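Local coordinates for protein elastinolytic metalloprotease (Pseudoalteromonas sp. CF6-2, PDB 6IK4) that probably cleaves peptide bonds as a zinc-dependent metalloendopeptidase of the M23 family, with elastin and bacterial peptidoglycan its likely substrates, at residues 26-30 and 144-148; 4-8 and 136-140. One frame throughout, in Å; residues are numbered along the deposited sequence.

Contact 1. Residues 26-30 and 144-148; sequences SGYPY and VGNSN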
loop_
_atom_site.group_PDB
_atom_site.type_symbol
_atom_site.label_atom_id
_atom_site.label_comp_id
_atom_site.label_asym_id
_atom_site.label_seq_id
_atom_site.Cartn_x
_atom_site.Cartn_y
_atom_site.Cartn_z
ATOM N N SER A 26 3.328 -0.037 15.510
ATOM C CA SER A 26 4.227 -0.327 16.622
ATOM C C SER A 26 4.925 -1.663 16.389
ATOM O O SER A 26 4.360 -2.577 15.790
ATOM C CB SER A 26 3.467 -0.381 17.954
ATOM O OG SER A 26 2.672 0.778 18.125
ATOM N N GLY A 27 6.156 -1.779 16.871
ATOM C CA GLY A 27 6.840 -3.059 16.760
ATOM C C GLY A 27 7.201 -3.430 15.324
ATOM O O GLY A 27 7.123 -2.622 14.399
ATOM N N TYR A 28 7.595 -4.698 15.163
ATOM C CA TYR A 28 8.144 -5.244 13.912
ATOM C C TYR A 28 7.213 -6.252 13.234
ATOM O O TYR A 28 6.306 -6.795 13.874
ATOM C CB TYR A 28 9.471 -5.955 14.179
ATOM C CG TYR A 28 10.640 -5.073 14.494
ATOM C CD1 TYR A 28 11.257 -4.321 13.502
ATOM C CD2 TYR A 28 11.164 -5.029 15.781
ATOM C CE1 TYR A 28 12.349 -3.523 13.794
ATOM C CE2 TYR A 28 12.255 -4.235 16.084
ATOM C CZ TYR A 28 12.843 -3.486 15.090
ATOM O OH TYR A 28 13.927 -2.695 15.394
ATOM N N PRO A 29 7.446 -6.547 11.941
ATOM C CA PRO A 29 8.401 -5.968 10.981
ATOM C C PRO A 29 7.821 -4.724 10.308
ATOM O O PRO A 29 6.636 -4.469 10.504
ATOM C CB PRO A 29 8.596 -7.095 9.971
ATOM C CG PRO A 29 7.280 -7.798 9.954
ATOM C CD PRO A 29 6.633 -7.608 11.322
ATOM N N TYR A 30 8.617 -3.971 9.540
ATOM C CA TYR A 30 8.092 -2.793 8.836
ATOM C C TYR A 30 7.555 -3.271 7.494
ATOM O O TYR A 30 8.258 -3.284 6.480
ATOM C CB TYR A 30 9.153 -1.718 8.671
ATOM C CG TYR A 30 9.740 -1.287 9.997
ATOM C CD1 TYR A 30 9.006 -1.405 11.176
ATOM C CD2 TYR A 30 11.036 -0.789 10.072
ATOM C CE1 TYR A 30 9.557 -1.024 12.405
ATOM C CE2 TYR A 30 11.590 -0.408 11.281
ATOM C CZ TYR A 30 10.848 -0.531 12.442
ATOM O OH TYR A 30 11.425 -0.156 13.635
ATOM N N VAL A 144 13.999 0.180 4.407
ATOM C CA VAL A 144 13.214 0.633 5.558
ATOM C C VAL A 144 14.092 1.448 6.508
ATOM O O VAL A 144 15.322 1.356 6.510
ATOM C CB VAL A 144 12.540 -0.540 6.290
ATOM C CG1 VAL A 144 11.678 -1.362 5.320
ATOM C CG2 VAL A 144 13.576 -1.413 7.040
ATOM N N GLY A 145 13.438 2.270 7.326
ATOM C CA GLY A 145 14.121 3.116 8.283
ATOM C C GLY A 145 14.369 2.400 9.594
ATOM O O GLY A 145 14.297 1.173 9.690
ATOM N N ASN A 146 14.654 3.189 10.628
ATOM C CA ASN A 146 15.081 2.641 11.912
ATOM C C ASN A 146 13.994 2.669 12.975
ATOM O O ASN A 146 14.252 2.286 14.123
ATOM C CB ASN A 146 16.322 3.391 12.404
ATOM C CG ASN A 146 17.516 3.194 11.488
ATOM O OD1 ASN A 146 17.616 2.183 10.782
ATOM N ND2 ASN A 146 18.426 4.159 11.487
ATOM N N SER A 147 12.790 3.107 12.629
ATOM C CA SER A 147 11.654 3.084 13.541
ATOM C C SER A 147 10.393 3.131 12.693
ATOM O O SER A 147 10.444 3.439 11.500
ATOM C CB SER A 147 11.695 4.258 14.522
ATOM O OG SER A 147 11.640 5.479 13.813
ATOM N N ASN A 148 9.256 2.821 13.317
ATOM C CA ASN A 148 7.984 2.943 12.613
ATOM C C ASN A 148 7.796 4.354 12.068
ATOM O O ASN A 148 7.920 5.339 12.803
ATOM C CB ASN A 148 6.829 2.583 13.532
ATOM C CG ASN A 148 6.661 1.097 13.668
ATOM O OD1 ASN A 148 5.976 0.464 12.861
ATOM N ND2 ASN A 148 7.287 0.521 14.692
HETATM O O HOH W 1 14.531 -0.700 13.594
#

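Contact 2. Residues 4-8 and 136-140; sequences TMNLP and YISNY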
loop_
_atom_site.group_PDB
_atom_site.type_symbol
_atom_site.label_atom_id
_atom_site.label_comp_id
_atom_site.label_asym_id
_atom_site.label_seq_id
_atom_site.Cartn_x
_atom_site.Cartn_y
_atom_site.Cartn_z
ATOM N N THR A 4 5.953 -10.366 -8.425
ATOM C CA THR A 4 6.447 -9.027 -8.700
ATOM C C THR A 4 5.327 -8.055 -8.370
ATOM O O THR A 4 4.172 -8.324 -8.700
ATOM C CB THR A 4 6.849 -8.891 -10.177
ATOM O OG1 THR A 4 7.800 -9.917 -10.501
ATOM C CG2 THR A 4 7.476 -7.541 -10.434
ATOM N N MET A 5 5.662 -6.941 -7.721
ATOM C CA MET A 5 4.694 -5.926 -7.324
ATOM C C MET A 5 4.916 -4.653 -8.120
ATOM O O MET A 5 6.058 -4.286 -8.398
ATOM C CB MET A 5 4.830 -5.529 -5.848
ATOM C CG MET A 5 4.820 -6.610 -4.833
ATOM S SD MET A 5 4.603 -5.794 -3.251
ATOM C CE MET A 5 6.272 -5.390 -2.762
ATOM N N ASN A 6 3.826 -3.949 -8.425
ATOM C CA ASN A 6 3.895 -2.594 -8.969
ATOM C C ASN A 6 3.282 -1.617 -7.982
ATOM O O ASN A 6 2.404 -1.983 -7.199
ATOM C CB ASN A 6 3.153 -2.465 -10.300
ATOM C CG ASN A 6 3.556 -3.531 -11.306
ATOM O OD1 ASN A 6 4.732 -3.695 -11.615
ATOM N ND2 ASN A 6 2.571 -4.264 -11.819
ATOM N N LEU A 7 3.736 -0.366 -8.034
ATOM C CA LEU A 7 3.064 0.678 -7.270
ATOM C C LEU A 7 1.601 0.747 -7.693
ATOM O O LEU A 7 1.295 0.616 -8.885
ATOM C CB LEU A 7 3.738 2.033 -7.487
ATOM C CG LEU A 7 5.174 2.087 -6.964
ATOM C CD1 LEU A 7 5.910 3.287 -7.583
ATOM C CD2 LEU A 7 5.188 2.175 -5.442
ATOM N N PRO A 8 0.669 0.963 -6.748
ATOM C CA PRO A 8 -0.761 0.835 -7.069
ATOM C C PRO A 8 -1.368 2.039 -7.783
ATOM O O PRO A 8 -2.494 2.452 -7.477
ATOM C CB PRO A 8 -1.394 0.613 -5.691
ATOM C CG PRO A 8 -0.481 1.359 -4.744
ATOM C CD PRO A 8 0.907 1.126 -5.302
ATOM N N TYR A 136 11.020 -5.278 -3.604
ATOM C CA TYR A 136 10.968 -4.423 -4.783
ATOM C C TYR A 136 9.530 -4.114 -5.166
ATOM O O TYR A 136 8.645 -4.965 -5.040
ATOM C CB TYR A 136 11.691 -5.068 -5.965
ATOM C CG TYR A 136 13.181 -4.990 -5.808
ATOM C CD1 TYR A 136 13.862 -5.896 -5.009
ATOM C CD2 TYR A 136 13.909 -3.998 -6.447
ATOM C CE1 TYR A 136 15.243 -5.821 -4.855
ATOM C CE2 TYR A 136 15.294 -3.918 -6.302
ATOM C CZ TYR A 136 15.948 -4.829 -5.500
ATOM O OH TYR A 136 17.324 -4.742 -5.347
ATOM N N ILE A 137 9.303 -2.891 -5.644
ATOM C CA ILE A 137 7.998 -2.515 -6.178
ATOM C C ILE A 137 8.243 -1.559 -7.345
ATOM O O ILE A 137 8.964 -0.563 -7.204
ATOM C CB ILE A 137 7.097 -1.926 -5.062
ATOM C CG1 ILE A 137 5.660 -1.706 -5.568
ATOM C CG2 ILE A 137 7.701 -0.659 -4.442
ATOM C CD1 ILE A 137 4.642 -1.431 -4.448
ATOM N N SER A 138 7.716 -1.895 -8.530
ATOM C CA SER A 138 7.985 -1.122 -9.752
ATOM C C SER A 138 9.488 -0.912 -9.951
ATOM O O SER A 138 9.938 0.146 -10.394
ATOM C CB SER A 138 7.240 0.218 -9.738
ATOM O OG SER A 138 5.844 0.020 -9.898
ATOM N N ASN A 139 10.268 -1.941 -9.621
ATOM C CA ASN A 139 11.725 -1.988 -9.729
ATOM C C ASN A 139 12.438 -1.090 -8.722
ATOM O O ASN A 139 13.669 -1.063 -8.724
ATOM C CB ASN A 139 12.227 -1.640 -11.142
ATOM C CG ASN A 139 11.663 -2.562 -12.209
ATOM O OD1 ASN A 139 11.235 -3.681 -11.928
ATOM N ND2 ASN A 139 11.669 -2.090 -13.447
ATOM N N TYR A 140 11.722 -0.342 -7.871
ATOM C CA TYR A 140 12.372 0.317 -6.739
ATOM C C TYR A 140 12.737 -0.706 -5.674
ATOM O O TYR A 140 11.901 -1.524 -5.289
ATOM C CB TYR A 140 11.447 1.327 -6.073
ATOM C CG TYR A 140 11.138 2.571 -6.854
ATOM C CD1 TYR A 140 11.955 3.692 -6.755
ATOM C CD2 TYR A 140 9.996 2.650 -7.633
ATOM C CE1 TYR A 140 11.658 4.853 -7.442
ATOM C CE2 TYR A 140 9.689 3.810 -8.334
ATOM C CZ TYR A 140 10.523 4.903 -8.233
ATOM O OH TYR A 140 10.223 6.045 -8.927
HETATM O O HOH W 2 8.461 -6.593 -7.251
HETATM O O HOH W 3 5.677 -1.091 -12.385
#

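Contact 1. Residues 26-30 and 144-148
The ring of Tyr30 packs into the curve of loop 144-148, whose backbone and side chains meet it from several directions. The one apolar side-chain touch is Val144 CG2, near the ring plane and 4.0 Å from Tyr30 CD2. Backbone oxygens meet the ring too: that of Gly145 comes within 3.5 Å of Tyr30 CE2, at the edge, while the Ser147 carbonyl oxygen sits over one face. With CG anti to its own carbonyl carbon (chi1 -57°), the tyrosine brings its hydroxyl up to the Ser147 backbone, OH 3.2 Å from Ser147 CA. The Asn148 amide comes in obliquely beside Tyr30 CE1, its ND2 3.6 Å away, with ring and amide planes 70° apart.

The direct polar link is a hydrogen bond from Asn148 ND2 to Gly27 O, 3.2 Å long and fairly straight (160° at the hydrogen). The acceptor lies almost in the amide plane. OD1 of the same side chain accepts from the backbone N of Ser22, so both ends of the amide are gripped and its rotation is fixed.

One water ties the two segments together more loosely. It bonds to Tyr28 OH at 2.8 Å and to Tyr30 OH at 3.2 Å, and donates a weak bond to the Asn146 carbonyl oxygen.

Asn148 also touches His21, a zinc ligand. The contact joins the loop between strands 14-17 and 32-36 of the large antiparallel sheet to the loop between strands 140-143 and 157-160 of the smaller one.

Contact 2. Residues 4-8 and 136-140
A tight beta hairpin, linking strands 136-137 and 140-143 through a type I' turn from Ile137 to Tyr140, receives segment 4-8, near the N-terminus, beside strand 136-137 and the start of the turn. Both bonds that close the turn, Ile137 N to Tyr140 O and Tyr140 N to Ile137 O, are present. Ser138, the first of the two inner turn residues, holds the segment twice. Its backbone N donates to Met5 O over 2.9 Å, nearly straight at 171°, and its OG accepts from Leu7 N at 2.8 Å. A water bridges the same OG to Asn6 OD1, and a second water takes a bond from Met5 N and gives one to Tyr136 O. Met5 O also receives a CH...O contact from Ile137 CA, at 3.4 Å.

Side-chain packing accompanies these bonds. The CG1 branch of Ile137, anti to the backbone N (chi1 -172°), reaches across so that CG1 lies 3.4 Å from Asn6 C and CD1 3.8 Å from Leu7 CD2, the two side chains crossing at about a right angle. Leu7 CD1 turns instead to Tyr140, 3.9 Å from its CE2. Shortening Leu7 to an alanine removes both CD methyls and would probably leave a gap where CD2 meets Ile137 CD1 and CD1 meets Tyr140 CE2. Apart from these apolar pairs, the Met5 CE methyl rests against a carbonyl oxygen, 3.3 Å from Tyr136 O.

Phe121 of strand 119-125 lies against both Met5 and Ile137, and Tyr140 OH is bonded to Tyr172 O. Mutual backbone bonds across two inner residues with positive phi are the signature of a two-residue type I' beta hairpin, here at the edge of the small antiparallel sheet.

Both contacts tie an early loop of the chain to the small antiparallel sheet or the loop that follows its strand 140-143, in this C-terminal part of the protein, which holds the M23 peptidase family region. Strand 140-143 leads from the hairpin of contact 2 into the loop of contact 1, and the pairings cross along the sequence. Their centres are about 20 Å apart. Contact 1 is nearer the metal site of His21, Asp34 and His120: the Asn148 side chain is about 8 Å from the zinc ion and about 3 Å from that of His21. Contact 2 is more buried but remote, with the Ile137 side chain about 14 Å from the zinc ion.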